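Local coordinates for CRISPR system Cmr subunit Cmr1-1 (PDB 4W8Z), which serves as an RNA-binding capping subunit of the type III-B Cmr ribonucleoprotein complex, which defends Pyrococcus furiosus against viruses and other invading genetic elements, at residues 7-15 against 132-143. Residues are numbered along the deposited sequence; the frame is centred on the assembly and turned at random.
Sequences MFIEEFEIE and ESPSERVIKLAT
With chi1 of -66°, Phe8 holds CG beside its own backbone N and opposite its carbonyl carbon, carrying the ring to the first turn of helix 136-143. There Glu136 CA lies over one ring face, and Glu136 CB comes within 3.7 Å of Phe8 CZ. The carbonyl oxygens of Ser133 and Pro134 meet the ring edge in plane. A similar chi1 (-55°) lays Glu10 CG against Ile139 CG1 at 3.6 Å, and a bend at chi2 then turns the carboxylate. Beneath, Phe8 and Ser133 form an antiparallel hydrogen-bonded pair through two weak bonds, and Ile9 and Glu132 follow as a non-hydrogen-bonded pair. Strand 8-16 lies between strands 126-133 and 166-172 in the four-stranded antiparallel sheet of this RAMP-family fold, and the helix after strand 126-133 turns back across one sheet face, segment 136-143 running at 11° to 8-15. At the turn, Ser133 OG accepts from Ser135 N, an ST turn, and also hydrogen-bonds Arg77 O; Ser135 caps the helix by weakly accepting from Val138 N. Farther along, Thr143 CG2 approaches Phe12 CZ at 4.1 Å. Of the buried Glu10 carboxylate, OE1 hydrogen-bonds Ser173 OG, while OE2 takes weak bonds from Glu174 N and Val175 N.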
loop_
_atom_site.group_PDB
_atom_site.type_symbol
_atom_site.label_atom_id
_atom_site.label_comp_id
_atom_site.label_asym_id
_atom_site.label_seq_id
_atom_site.Cartn_x
_atom_site.Cartn_y
_atom_site.Cartn_z
ATOM N N MET A 7 -20.019 22.285 9.181
ATOM C CA MET A 7 -19.488 22.178 7.827
ATOM C C MET A 7 -17.966 22.066 7.828
ATOM O O MET A 7 -17.268 22.958 7.346
ATOM C CB MET A 7 -19.928 23.377 6.981
ATOM C CG MET A 7 -19.980 24.700 7.734
ATOM S SD MET A 7 -20.216 26.106 6.627
ATOM C CE MET A 7 -21.188 27.204 7.656
ATOM N N PHE A 8 -17.460 20.963 8.369
ATOM C CA PHE A 8 -16.025 20.706 8.382
ATOM C C PHE A 8 -15.501 20.457 6.974
ATOM O O PHE A 8 -16.210 19.906 6.134
ATOM C CB PHE A 8 -15.704 19.510 9.276
ATOM C CG PHE A 8 -15.979 19.747 10.731
ATOM C CD1 PHE A 8 -15.071 20.440 11.513
ATOM C CD2 PHE A 8 -17.139 19.269 11.321
ATOM C CE1 PHE A 8 -15.316 20.662 12.854
ATOM C CE2 PHE A 8 -17.389 19.486 12.664
ATOM C CZ PHE A 8 -16.475 20.186 13.430
ATOM N N ILE A 9 -14.262 20.860 6.714
ATOM C CA ILE A 9 -13.679 20.665 5.390
ATOM C C ILE A 9 -12.152 20.546 5.426
ATOM O O ILE A 9 -11.462 21.368 6.027
ATOM C CB ILE A 9 -14.095 21.808 4.427
ATOM C CG1 ILE A 9 -13.390 21.659 3.079
ATOM C CG2 ILE A 9 -13.815 23.177 5.041
ATOM C CD1 ILE A 9 -13.897 22.611 2.021
ATOM N N GLU A 10 -11.638 19.498 4.784
ATOM C CA GLU A 10 -10.203 19.235 4.717
ATOM C C GLU A 10 -9.757 19.152 3.263
ATOM O O GLU A 10 -10.369 18.446 2.463
ATOM C CB GLU A 10 -9.861 17.933 5.443
ATOM C CG GLU A 10 -10.341 17.870 6.878
ATOM C CD GLU A 10 -9.374 18.523 7.843
ATOM O OE1 GLU A 10 -8.205 18.082 7.900
ATOM O OE2 GLU A 10 -9.782 19.477 8.545
ATOM N N GLU A 11 -8.696 19.871 2.914
ATOM C CA GLU A 11 -8.255 19.919 1.526
ATOM C C GLU A 11 -6.799 19.483 1.375
ATOM O O GLU A 11 -5.946 19.845 2.184
ATOM C CB GLU A 11 -8.444 21.326 0.965
ATOM C CG GLU A 11 -9.777 21.970 1.324
ATOM C CD GLU A 11 -10.016 23.273 0.584
ATOM O OE1 GLU A 11 -10.059 23.247 -0.665
ATOM O OE2 GLU A 11 -10.157 24.321 1.249
ATOM N N PHE A 12 -6.524 18.705 0.332
ATOM C CA PHE A 12 -5.181 18.186 0.090
ATOM C C PHE A 12 -4.793 18.226 -1.381
ATOM O O PHE A 12 -5.629 18.024 -2.260
ATOM C CB PHE A 12 -5.063 16.739 0.581
ATOM C CG PHE A 12 -5.303 16.568 2.049
ATOM C CD1 PHE A 12 -4.249 16.603 2.944
ATOM C CD2 PHE A 12 -6.584 16.360 2.534
ATOM C CE1 PHE A 12 -4.467 16.442 4.295
ATOM C CE2 PHE A 12 -6.808 16.200 3.886
ATOM C CZ PHE A 12 -5.749 16.240 4.767
ATOM N N GLU A 13 -3.517 18.480 -1.642
ATOM C CA GLU A 13 -2.942 18.196 -2.949
ATOM C C GLU A 13 -1.892 17.109 -2.791
ATOM O O GLU A 13 -0.904 17.294 -2.078
ATOM C CB GLU A 13 -2.319 19.443 -3.578
ATOM C CG GLU A 13 -3.215 20.158 -4.570
ATOM C CD GLU A 13 -2.432 21.041 -5.527
ATOM O OE1 GLU A 13 -2.878 22.181 -5.795
ATOM O OE2 GLU A 13 -1.373 20.588 -6.016
ATOM N N ILE A 14 -2.111 15.965 -3.430
ATOM C CA ILE A 14 -1.113 14.904 -3.396
ATOM C C ILE A 14 -0.425 14.786 -4.750
ATOM O O ILE A 14 -0.983 15.159 -5.779
ATOM C CB ILE A 14 -1.722 13.545 -2.989
ATOM C CG1 ILE A 14 -2.483 12.911 -4.155
ATOM C CG2 ILE A 14 -2.615 13.709 -1.771
ATOM C CD1 ILE A 14 -3.039 11.532 -3.847
ATOM N N GLU A 15 0.806 14.294 -4.736
ATOM C CA GLU A 15 1.599 14.177 -5.947
ATOM C C GLU A 15 2.178 12.770 -6.054
ATOM O O GLU A 15 2.570 12.172 -5.048
ATOM C CB GLU A 15 2.713 15.227 -5.953
ATOM C CG GLU A 15 3.676 15.122 -7.121
ATOM C CD GLU A 15 4.783 16.163 -7.065
ATOM O OE1 GLU A 15 4.471 17.363 -6.903
ATOM O OE2 GLU A 15 5.967 15.777 -7.176
ATOM N N GLU A 132 -15.385 16.458 3.055
ATOM C CA GLU A 132 -16.418 17.260 3.709
ATOM C C GLU A 132 -17.354 16.401 4.552
ATOM O O GLU A 132 -17.799 15.339 4.114
ATOM C CB GLU A 132 -17.241 18.034 2.674
ATOM C CG GLU A 132 -16.451 19.037 1.854
ATOM C CD GLU A 132 -17.312 19.750 0.830
ATOM O OE1 GLU A 132 -17.745 20.890 1.103
ATOM O OE2 GLU A 132 -17.557 19.170 -0.249
ATOM N N SER A 133 -17.664 16.872 5.757
ATOM C CA SER A 133 -18.589 16.168 6.638
ATOM C C SER A 133 -19.183 17.109 7.678
ATOM O O SER A 133 -18.526 18.055 8.112
ATOM C CB SER A 133 -17.883 14.998 7.330
ATOM O OG SER A 133 -18.768 14.293 8.182
ATOM N N PRO A 134 -20.443 16.863 8.071
ATOM C CA PRO A 134 -21.032 17.602 9.192
ATOM C C PRO A 134 -20.453 17.158 10.538
ATOM O O PRO A 134 -20.478 17.923 11.502
ATOM C CB PRO A 134 -22.521 17.256 9.097
ATOM C CG PRO A 134 -22.557 15.938 8.396
ATOM C CD PRO A 134 -21.423 15.979 7.415
ATOM N N SER A 135 -19.935 15.934 10.592
ATOM C CA SER A 135 -19.462 15.348 11.844
ATOM C C SER A 135 -17.961 15.521 12.059
ATOM O O SER A 135 -17.166 15.333 11.140
ATOM C CB SER A 135 -19.810 13.859 11.891
ATOM O OG SER A 135 -19.296 13.254 13.064
ATOM N N GLU A 136 -17.580 15.870 13.286
ATOM C CA GLU A 136 -16.173 16.022 13.636
ATOM C C GLU A 136 -15.516 14.651 13.765
ATOM O O GLU A 136 -14.386 14.447 13.326
ATOM C CB GLU A 136 -16.022 16.812 14.940
ATOM C CG GLU A 136 -14.623 17.365 15.172
ATOM C CD GLU A 136 -14.411 17.856 16.594
ATOM O OE1 GLU A 136 -14.337 19.087 16.799
ATOM O OE2 GLU A 136 -14.312 17.009 17.508
ATOM N N ARG A 137 -16.242 13.720 14.376
ATOM C CA ARG A 137 -15.791 12.342 14.534
ATOM C C ARG A 137 -15.464 11.724 13.176
ATOM O O ARG A 137 -14.448 11.050 13.014
ATOM C CB ARG A 137 -16.867 11.519 15.248
ATOM C CG ARG A 137 -16.375 10.687 16.419
ATOM C CD ARG A 137 -17.545 10.116 17.208
ATOM N NE ARG A 137 -18.500 9.428 16.343
ATOM C CZ ARG A 137 -18.553 8.109 16.184
ATOM N NH1 ARG A 137 -17.709 7.325 16.840
ATOM N NH2 ARG A 137 -19.457 7.574 15.373
ATOM N N VAL A 138 -16.327 11.983 12.198
ATOM C CA VAL A 138 -16.183 11.417 10.863
ATOM C C VAL A 138 -15.022 12.031 10.077
ATOM O O VAL A 138 -14.216 11.306 9.497
ATOM C CB VAL A 138 -17.487 11.578 10.050
ATOM C CG1 VAL A 138 -17.233 11.342 8.573
ATOM C CG2 VAL A 138 -18.553 10.622 10.564
ATOM N N ILE A 139 -14.931 13.358 10.064
ATOM C CA ILE A 139 -13.905 14.033 9.272
ATOM C C ILE A 139 -12.505 13.716 9.805
ATOM O O ILE A 139 -11.541 13.660 9.038
ATOM C CB ILE A 139 -14.128 15.568 9.236
ATOM C CG1 ILE A 139 -13.293 16.216 8.134
ATOM C CG2 ILE A 139 -13.821 16.214 10.576
ATOM C CD1 ILE A 139 -13.942 16.172 6.777
ATOM N N LYS A 140 -12.395 13.486 11.112
ATOM C CA LYS A 140 -11.123 13.098 11.711
ATOM C C LYS A 140 -10.702 11.732 11.189
ATOM O O LYS A 140 -9.555 11.535 10.786
ATOM C CB LYS A 140 -11.218 13.070 13.236
ATOM C CG LYS A 140 -11.148 14.431 13.907
ATOM C CD LYS A 140 -11.104 14.272 15.423
ATOM C CE LYS A 140 -10.891 15.602 16.124
ATOM N NZ LYS A 140 -10.626 15.435 17.581
ATOM N N LEU A 141 -11.647 10.797 11.187
ATOM C CA LEU A 141 -11.396 9.439 10.721
ATOM C C LEU A 141 -11.114 9.378 9.217
ATOM O O LEU A 141 -10.339 8.541 8.754
ATOM C CB LEU A 141 -12.583 8.540 11.069
ATOM C CG LEU A 141 -12.781 8.269 12.560
ATOM C CD1 LEU A 141 -14.103 7.573 12.808
ATOM C CD2 LEU A 141 -11.631 7.442 13.093
ATOM N N ALA A 142 -11.746 10.264 8.458
ATOM C CA ALA A 142 -11.516 10.336 7.021
ATOM C C ALA A 142 -10.093 10.807 6.730
ATOM O O ALA A 142 -9.395 10.233 5.895
ATOM C CB ALA A 142 -12.530 11.262 6.365
ATOM N N THR A 143 -9.668 11.851 7.435
ATOM C CA THR A 143 -8.339 12.420 7.246
ATOM C C THR A 143 -7.246 11.450 7.696
ATOM O O THR A 143 -6.216 11.309 7.030
ATOM C CB THR A 143 -8.201 13.762 7.996
ATOM O OG1 THR A 143 -8.848 14.791 7.238
ATOM C CG2 THR A 143 -6.746 14.141 8.183
#